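Local coordinates for protein diaminopimelate decarboxylase (Phaeodactylum tricornutum, PDB 7JPJ) that probably catalyses the pyridoxal-phosphate-dependent decarboxylation of diaminopimelate to lysine, working as an obligate dimer, at residues T317-P322 with D390-Y395. Numbering follows the deposited sequence.
Sequences TDVLRP and DGSGAY. With SO4 (sulfate ion), chain D.
The ring of Tyr395 is met at its edge, in plane, by a sulfate ion, while CB of Tyr395 lies 4.2 Å from CD of Arg321. The hydroxyl donates a 2.6 Å hydrogen bond from Tyr395 OH to sulfate O3; Thr282 OG1 and the backbone nitrogens of Gly238 and Gly281 also bind this anion, which probably comes from the crystallisation liquor. This set of hydroxyl and glycine N-H donors is consistent with the place where the cofactor phosphate sits in fold-type III decarboxylases, and Lys60, the predicted cofactor lysine, carries no cofactor here and touches the Tyr395 side chain.

Between the segments themselves there is no hydrogen bond. The aliphatic part of Arg321 lies over the backbone of the loop: CG is 3.6 Å from Tyr395 O, and CD is 3.9 Å from Ala394 O. A bend at chi3 (-11°) then turns the guanidinium off this line, with NE making a weak hydrogen bond to His329 NE2 and NH2 lying near NH1 of Arg243, another residue of the pocket in which D-lysine is bound. CG2 of Val319 makes a second contact, 4.2 Å from Ser392 OG; that hydroxyl has its stronger bond with Met389 O.

The contact is mostly buried and joins residues 317-322, which run into helix 321-325, to the loop after strand 386-390. Val319 also rests on Leu291 of strand 289-300, Ala394 and Tyr395 touch helix 282-285, and Tyr404 of the second subunit packs on Tyr395, placing the contact beside the dimer interface, between the beta domain and the pyridoxal-binding barrel.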
loop_
_atom_site.group_PDB
_atom_site.type_symbol
_atom_site.label_atom_id
_atom_site.label_comp_id
_atom_site.label_asym_id
_atom_site.label_seq_id
_atom_site.Cartn_x
_atom_site.Cartn_y
_atom_site.Cartn_z
ATOM N N THR A 317 -6.532 -2.757 2.562
ATOM C CA THR A 317 -6.172 -2.231 3.873
ATOM C C THR A 317 -5.458 -3.267 4.734
ATOM O O THR A 317 -4.749 -2.896 5.675
ATOM C CB THR A 317 -7.423 -1.750 4.607
ATOM O OG1 THR A 317 -8.470 -2.716 4.439
ATOM C CG2 THR A 317 -7.887 -0.411 4.065
ATOM N N ASP A 318 -5.632 -4.548 4.439
ATOM C CA ASP A 318 -5.072 -5.618 5.253
ATOM C C ASP A 318 -4.153 -6.549 4.482
ATOM O O ASP A 318 -3.144 -7.002 5.031
ATOM C CB ASP A 318 -6.207 -6.422 5.892
ATOM C CG ASP A 318 -7.317 -5.532 6.409
ATOM O OD1 ASP A 318 -7.125 -4.888 7.465
ATOM O OD2 ASP A 318 -8.370 -5.452 5.744
ATOM N N VAL A 319 -4.471 -6.858 3.227
ATOM C CA VAL A 319 -3.608 -7.663 2.368
ATOM C C VAL A 319 -3.515 -6.950 1.024
ATOM O O VAL A 319 -4.486 -6.931 0.256
ATOM C CB VAL A 319 -4.123 -9.100 2.197
ATOM C CG1 VAL A 319 -3.190 -9.890 1.303
ATOM C CG2 VAL A 319 -4.257 -9.785 3.549
ATOM N N LEU A 320 -2.352 -6.361 0.741
ATOM C CA LEU A 320 -2.140 -5.583 -0.471
ATOM C C LEU A 320 -1.505 -6.384 -1.599
ATOM O O LEU A 320 -1.610 -5.977 -2.762
ATOM C CB LEU A 320 -1.265 -4.362 -0.157
ATOM C CG LEU A 320 -0.847 -3.441 -1.306
ATOM C CD1 LEU A 320 -2.032 -2.649 -1.836
ATOM C CD2 LEU A 320 0.282 -2.523 -0.872
ATOM N N ARG A 321 -0.875 -7.518 -1.289
ATOM C CA ARG A 321 -0.159 -8.278 -2.312
ATOM C C ARG A 321 -1.015 -8.666 -3.516
ATOM O O ARG A 321 -0.470 -8.690 -4.634
ATOM C CB ARG A 321 0.482 -9.514 -1.670
ATOM C CG ARG A 321 1.471 -9.175 -0.559
ATOM C CD ARG A 321 2.425 -10.323 -0.244
ATOM N NE ARG A 321 2.037 -11.577 -0.888
ATOM C CZ ARG A 321 2.755 -12.202 -1.816
ATOM N NH1 ARG A 321 3.915 -11.700 -2.221
ATOM N NH2 ARG A 321 2.313 -13.336 -2.340
ATOM N N PRO A 322 -2.311 -8.985 -3.386
ATOM C CA PRO A 322 -3.117 -9.191 -4.602
ATOM C C PRO A 322 -3.186 -7.967 -5.498
ATOM O O PRO A 322 -3.054 -8.099 -6.721
ATOM C CB PRO A 322 -4.498 -9.563 -4.045
ATOM C CG PRO A 322 -4.211 -10.177 -2.740
ATOM C CD PRO A 322 -3.039 -9.422 -2.182
ATOM N N ASP A 390 -4.845 -17.549 3.530
ATOM C CA ASP A 390 -3.630 -18.087 4.119
ATOM C C ASP A 390 -2.396 -17.508 3.429
ATOM O O ASP A 390 -2.485 -16.810 2.416
ATOM C CB ASP A 390 -3.630 -19.613 4.038
ATOM C CG ASP A 390 -4.470 -20.253 5.127
ATOM O OD1 ASP A 390 -4.352 -19.829 6.296
ATOM O OD2 ASP A 390 -5.249 -21.177 4.815
ATOM N N GLY A 391 -1.231 -17.809 3.999
ATOM C CA GLY A 391 0.014 -17.253 3.493
ATOM C C GLY A 391 0.102 -15.750 3.624
ATOM O O GLY A 391 0.810 -15.103 2.844
ATOM N N SER A 392 -0.603 -15.173 4.597
ATOM C CA SER A 392 -0.694 -13.728 4.757
ATOM C C SER A 392 0.079 -13.236 5.977
ATOM O O SER A 392 -0.270 -12.212 6.567
ATOM C CB SER A 392 -2.156 -13.298 4.842
ATOM O OG SER A 392 -2.868 -13.699 3.685
ATOM N N GLY A 393 1.127 -13.958 6.367
ATOM C CA GLY A 393 1.954 -13.567 7.486
ATOM C C GLY A 393 3.192 -12.780 7.127
ATOM O O GLY A 393 3.928 -12.348 8.021
ATOM N N ALA A 394 3.445 -12.577 5.836
ATOM C CA ALA A 394 4.616 -11.853 5.362
ATOM C C ALA A 394 4.171 -10.738 4.430
ATOM O O ALA A 394 3.439 -10.986 3.465
ATOM C CB ALA A 394 5.593 -12.788 4.645
ATOM N N TYR A 395 4.605 -9.512 4.730
ATOM C CA TYR A 395 4.330 -8.345 3.891
ATOM C C TYR A 395 2.829 -8.120 3.711
ATOM O O TYR A 395 2.358 -7.762 2.630
ATOM C CB TYR A 395 5.036 -8.463 2.539
ATOM C CG TYR A 395 6.520 -8.700 2.677
ATOM C CD1 TYR A 395 7.367 -7.678 3.073
ATOM C CD2 TYR A 395 7.072 -9.948 2.422
ATOM C CE1 TYR A 395 8.724 -7.884 3.206
ATOM C CE2 TYR A 395 8.429 -10.167 2.551
ATOM C CZ TYR A 395 9.252 -9.130 2.944
ATOM O OH TYR A 395 10.607 -9.337 3.077
HETATM S S SO4 D . 12.397 -12.309 1.683
HETATM O O1 SO4 D . 11.404 -12.903 0.791
HETATM O O2 SO4 D . 13.284 -13.357 2.186
HETATM O O3 SO4 D . 11.729 -11.659 2.805
HETATM O O4 SO4 D . 13.169 -11.311 0.947
#